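Local coordinates for protein inactive glucansucrase (Lactobacillus reuteri, PDB 5JBD) that is an inactive member of the glucansucrase family, a glycosyl hydrolase family 70 protein of the TIM-barrel clan that carries a bound calcium ion, at residues N255-Y260 / G802-E807; G796-G801 / I833-A838. All coordinates share one frame; numbering follows the deposited sequence.

Contact 1 (255-260 with 802-807) and contact 2 (796-801 with 833-838) share the chain that runs from helix 794-800 into helix 805-811, and their centres lie about 12 Å apart. Helix 249-263 serves both: N257 bonds the turn of contact 1 through its OD1, while its ND2 donates to Y800 O, 2.9 Å away at the end of the contact 2 helix. E254 of that helix is a second go-between, meeting G802 N weakly and Q797 NE2 through a hydrogen bond. The calcium ion, held by E237, D243, N287 and N751, is about 12 Å from the side chain of W836.

Contact 1: residues N255-Y260 / G802-E807; sequences NLNWEY and GKYLAE
N257 of helix 249-263 pushes its carboxamide into the type I turn G802-L805 that leads into helix 805-811. Its OD1 accepts the backbone N-H of Y804, with OD1 and Y804 N 2.8 Å apart. The donor lies in the carbonyl plane of the amide, but the N-H points somewhat off the oxygen, at 143°. The amides of K803 and L805 also come near OD1 without bonding to it, and G802 C is 3.2 Å from that same oxygen, so the oxygen sits close against the backbone of the turn. With CG anti to the backbone N (chi1 -164°), the carboxamide is carried away from its own helix toward the turn.

One helical turn along, Y260 supplies the apolar half. Its CD2 touches Y804 CB at 3.6 Å, and the two side chains cross at roughly a right angle. The rings meet obliquely, centroids 5.5 Å apart and planes 52° apart. The Y804 ring also runs past the N257 amide, the two planes not far from parallel, with CD2 of Y804 3.7 Å from N257 ND2. L805 closes the other flank, its CD2 reaching to 4.2 Å from N257 CB.

Further out, the turn is braced by its own bond from L805 N to G802 O, and G802 takes a positive phi, which favours glycine. K803 CB sits over the centre of one face of the Y804 ring. ND2 of N257 also donates to Y713 OH, while Y804 rests on F261 and L805 on A253, both of helix 249-263.

Both ends of the buried N257 amide therefore have partners: the oxygen takes a backbone N-H and the nitrogen serves two oxygens, an arrangement that fixes which way the amide is flipped.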
# COMPACT_ATOMS: atom_id res chain seq x y z
N ASN A 255 -14.72 -9.66 -5.24
CA ASN A 255 -14.02 -8.51 -5.86
C ASN A 255 -14.91 -7.82 -6.91
O ASN A 255 -14.94 -6.58 -6.97
CB ASN A 255 -12.69 -8.93 -6.50
CG ASN A 255 -11.67 -9.38 -5.48
OD1 ASN A 255 -11.64 -8.90 -4.33
ND2 ASN A 255 -10.80 -10.29 -5.89
N LEU A 256 -15.63 -8.62 -7.69
CA LEU A 256 -16.58 -8.11 -8.67
C LEU A 256 -17.68 -7.30 -7.99
O LEU A 256 -18.01 -6.21 -8.46
CB LEU A 256 -17.18 -9.24 -9.52
CG LEU A 256 -16.20 -9.98 -10.41
CD1 LEU A 256 -16.86 -11.18 -11.06
CD2 LEU A 256 -15.63 -9.06 -11.48
N ASN A 257 -18.22 -7.83 -6.90
CA ASN A 257 -19.17 -7.11 -6.03
C ASN A 257 -18.62 -5.76 -5.59
O ASN A 257 -19.30 -4.74 -5.69
CB ASN A 257 -19.51 -7.95 -4.79
CG ASN A 257 -20.74 -7.45 -4.08
OD1 ASN A 257 -21.86 -7.78 -4.47
ND2 ASN A 257 -20.55 -6.64 -3.04
N TRP A 258 -17.38 -5.77 -5.10
CA TRP A 258 -16.71 -4.58 -4.58
C TRP A 258 -16.48 -3.53 -5.68
O TRP A 258 -16.70 -2.33 -5.48
CB TRP A 258 -15.36 -4.98 -3.97
CG TRP A 258 -14.69 -3.96 -3.09
CD1 TRP A 258 -15.28 -2.92 -2.42
CD2 TRP A 258 -13.30 -3.93 -2.73
NE1 TRP A 258 -14.34 -2.24 -1.69
CE2 TRP A 258 -13.12 -2.84 -1.86
CE3 TRP A 258 -12.20 -4.71 -3.08
CZ2 TRP A 258 -11.87 -2.51 -1.34
CZ3 TRP A 258 -10.96 -4.39 -2.54
CH2 TRP A 258 -10.81 -3.30 -1.68
N GLU A 259 -16.03 -4.00 -6.84
CA GLU A 259 -15.84 -3.13 -8.00
C GLU A 259 -17.15 -2.48 -8.45
O GLU A 259 -17.20 -1.27 -8.68
CB GLU A 259 -15.19 -3.91 -9.14
CG GLU A 259 -13.74 -4.31 -8.84
CD GLU A 259 -13.27 -5.55 -9.58
OE1 GLU A 259 -13.90 -5.91 -10.61
OE2 GLU A 259 -12.29 -6.19 -9.13
N TYR A 260 -18.21 -3.29 -8.49
CA TYR A 260 -19.53 -2.79 -8.86
C TYR A 260 -20.00 -1.70 -7.87
O TYR A 260 -20.55 -0.67 -8.28
CB TYR A 260 -20.56 -3.94 -8.95
CG TYR A 260 -21.95 -3.46 -9.31
CD1 TYR A 260 -22.30 -3.16 -10.63
CD2 TYR A 260 -22.91 -3.26 -8.32
CE1 TYR A 260 -23.56 -2.68 -10.95
CE2 TYR A 260 -24.18 -2.81 -8.63
CZ TYR A 260 -24.50 -2.52 -9.93
OH TYR A 260 -25.77 -2.06 -10.20
N GLY A 802 -21.19 -9.25 -1.05
CA GLY A 802 -22.02 -10.08 -1.93
C GLY A 802 -23.40 -9.56 -2.27
O GLY A 802 -24.15 -10.24 -2.97
N LYS A 803 -23.74 -8.35 -1.83
CA LYS A 803 -25.10 -7.83 -1.97
C LYS A 803 -25.59 -7.73 -3.43
O LYS A 803 -26.76 -7.96 -3.71
CB LYS A 803 -25.21 -6.46 -1.27
CG LYS A 803 -26.59 -5.83 -1.32
CD LYS A 803 -26.58 -4.50 -0.58
CE LYS A 803 -27.93 -3.85 -0.61
NZ LYS A 803 -27.97 -2.54 0.09
N TYR A 804 -24.67 -7.39 -4.33
CA TYR A 804 -24.97 -7.17 -5.75
C TYR A 804 -24.74 -8.39 -6.66
O TYR A 804 -24.93 -8.29 -7.88
CB TYR A 804 -24.13 -5.96 -6.23
CG TYR A 804 -24.21 -4.82 -5.23
CD1 TYR A 804 -25.41 -4.16 -5.04
CD2 TYR A 804 -23.12 -4.45 -4.44
CE1 TYR A 804 -25.52 -3.14 -4.10
CE2 TYR A 804 -23.23 -3.43 -3.51
CZ TYR A 804 -24.43 -2.77 -3.35
OH TYR A 804 -24.55 -1.77 -2.44
N LEU A 805 -24.35 -9.53 -6.09
CA LEU A 805 -24.04 -10.71 -6.89
C LEU A 805 -25.22 -11.25 -7.72
O LEU A 805 -25.03 -11.62 -8.89
CB LEU A 805 -23.43 -11.82 -6.03
CG LEU A 805 -22.01 -11.51 -5.52
CD1 LEU A 805 -21.55 -12.58 -4.54
CD2 LEU A 805 -21.01 -11.39 -6.67
N ALA A 806 -26.42 -11.29 -7.13
CA ALA A 806 -27.60 -11.80 -7.83
C ALA A 806 -27.95 -10.92 -9.03
O ALA A 806 -28.25 -11.43 -10.10
CB ALA A 806 -28.79 -11.94 -6.89
N GLU A 807 -27.87 -9.60 -8.84
CA GLU A 807 -28.14 -8.67 -9.94
C GLU A 807 -27.03 -8.70 -11.03
O GLU A 807 -27.33 -8.63 -12.23
CB GLU A 807 -28.47 -7.27 -9.41
CG GLU A 807 -29.94 -7.07 -9.04
CD GLU A 807 -30.89 -7.13 -10.22
OE1 GLU A 807 -30.49 -6.94 -11.39
OE2 GLU A 807 -32.07 -7.36 -9.96

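Contact 2: residues G796-G801 / I833-A838; sequences GQETYG and INKWSA
Q797 and E798, neighbours on helix 794-800, hold the irregular loop 833-838, which leads to strand 841-845 of the six-stranded antiparallel sheet in this family 70 protein. Q797 leaves the helix with CG anti to the backbone N (chi1 -163°) and then bends at chi2 (69°), bringing its carboxamide alongside the loop. Its NE2 gives a nearly straight bond to I833 O at 2.8 Å; that oxygen lies in the amide plane, though the donor is tilted from the carbonyl plane of I833. At the other end of the carboxamide, OE1 takes a weak bond from W836 NE1 at the edge of the indole, one face of which carries I833 CG2 over its centre.

E798 points its CB away from the loop, but the bend at chi2 (-77°) returns the carboxylate to it. Its OE2 pairs with NZ of K835 in a long salt bridge of 3.5 Å. At G801 the backbones close up, CA lying 3.4 Å from I833 O. N834 runs alongside E798, and its ND2 meets OE1 of E798 at 3.2 Å on the syn side, out of the carboxylate plane.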
# COMPACT_ATOMS: atom_id res chain seq x y z
N GLY A 796 -19.80 -2.86 7.26
CA GLY A 796 -19.74 -2.70 5.81
C GLY A 796 -19.71 -4.04 5.08
O GLY A 796 -20.47 -4.26 4.14
N GLN A 797 -18.83 -4.94 5.51
CA GLN A 797 -18.80 -6.27 4.91
C GLN A 797 -20.09 -7.05 5.17
O GLN A 797 -20.56 -7.78 4.29
CB GLN A 797 -17.59 -7.06 5.43
CG GLN A 797 -17.25 -8.27 4.56
CD GLN A 797 -16.71 -7.89 3.18
OE1 GLN A 797 -15.94 -6.94 3.05
NE2 GLN A 797 -17.09 -8.64 2.15
N GLU A 798 -20.67 -6.88 6.36
CA GLU A 798 -21.92 -7.57 6.70
C GLU A 798 -23.04 -7.10 5.79
O GLU A 798 -23.75 -7.92 5.24
CB GLU A 798 -22.35 -7.33 8.16
CG GLU A 798 -21.46 -7.99 9.21
CD GLU A 798 -21.68 -9.48 9.38
OE1 GLU A 798 -22.58 -10.07 8.70
OE2 GLU A 798 -20.93 -10.08 10.19
N THR A 799 -23.18 -5.79 5.62
CA THR A 799 -24.27 -5.23 4.83
C THR A 799 -24.06 -5.40 3.32
O THR A 799 -24.99 -5.78 2.61
CB THR A 799 -24.49 -3.74 5.17
OG1 THR A 799 -24.81 -3.62 6.56
CG2 THR A 799 -25.63 -3.13 4.35
N TYR A 800 -22.86 -5.11 2.83
CA TYR A 800 -22.62 -4.98 1.38
C TYR A 800 -21.93 -6.17 0.72
O TYR A 800 -21.96 -6.30 -0.51
CB TYR A 800 -21.83 -3.70 1.12
CG TYR A 800 -22.61 -2.48 1.54
CD1 TYR A 800 -23.61 -1.98 0.74
CD2 TYR A 800 -22.38 -1.85 2.78
CE1 TYR A 800 -24.35 -0.87 1.13
CE2 TYR A 800 -23.12 -0.74 3.18
CZ TYR A 800 -24.11 -0.26 2.35
OH TYR A 800 -24.85 0.83 2.72
N GLY A 801 -21.32 -7.04 1.53
CA GLY A 801 -20.57 -8.17 1.01
C GLY A 801 -21.49 -9.08 0.23
O GLY A 801 -22.48 -9.60 0.78
N ILE A 833 -19.52 -13.28 1.03
CA ILE A 833 -18.56 -13.01 2.11
C ILE A 833 -19.11 -11.87 2.99
O ILE A 833 -18.95 -10.69 2.67
CB ILE A 833 -17.16 -12.67 1.56
CG1 ILE A 833 -16.63 -13.85 0.75
CG2 ILE A 833 -16.22 -12.33 2.72
CD1 ILE A 833 -15.25 -13.66 0.13
N ASN A 834 -19.76 -12.24 4.10
CA ASN A 834 -20.26 -11.27 5.08
C ASN A 834 -19.20 -10.94 6.13
O ASN A 834 -19.32 -9.93 6.83
CB ASN A 834 -21.53 -11.78 5.75
CG ASN A 834 -21.31 -13.03 6.58
OD1 ASN A 834 -20.90 -14.07 6.06
ND2 ASN A 834 -21.56 -12.94 7.88
N LYS A 835 -18.20 -11.81 6.24
CA LYS A 835 -17.17 -11.69 7.26
C LYS A 835 -15.91 -12.39 6.77
O LYS A 835 -16.00 -13.52 6.31
CB LYS A 835 -17.66 -12.38 8.53
CG LYS A 835 -16.71 -12.29 9.71
CD LYS A 835 -17.33 -12.80 11.02
CE LYS A 835 -18.26 -11.79 11.69
NZ LYS A 835 -17.80 -10.35 11.69
N TRP A 836 -14.76 -11.72 6.86
CA TRP A 836 -13.47 -12.32 6.47
C TRP A 836 -12.99 -13.25 7.57
O TRP A 836 -13.21 -12.99 8.75
CB TRP A 836 -12.41 -11.24 6.16
CG TRP A 836 -12.78 -10.38 4.98
CD1 TRP A 836 -13.40 -9.16 5.02
CD2 TRP A 836 -12.59 -10.70 3.60
NE1 TRP A 836 -13.61 -8.71 3.74
CE2 TRP A 836 -13.12 -9.62 2.85
CE3 TRP A 836 -12.03 -11.79 2.93
CZ2 TRP A 836 -13.09 -9.60 1.44
CZ3 TRP A 836 -12.01 -11.77 1.53
CH2 TRP A 836 -12.54 -10.69 0.80
N SER A 837 -12.33 -14.33 7.18
CA SER A 837 -11.65 -15.23 8.11
C SER A 837 -10.54 -15.97 7.34
O SER A 837 -10.38 -15.75 6.14
CB SER A 837 -12.66 -16.20 8.74
OG SER A 837 -13.09 -17.18 7.82
N ALA A 838 -9.79 -16.84 8.03
CA ALA A 838 -8.58 -17.44 7.48
C ALA A 838 -8.80 -18.27 6.22
O ALA A 838 -7.92 -18.34 5.35
CB ALA A 838 -7.87 -18.28 8.53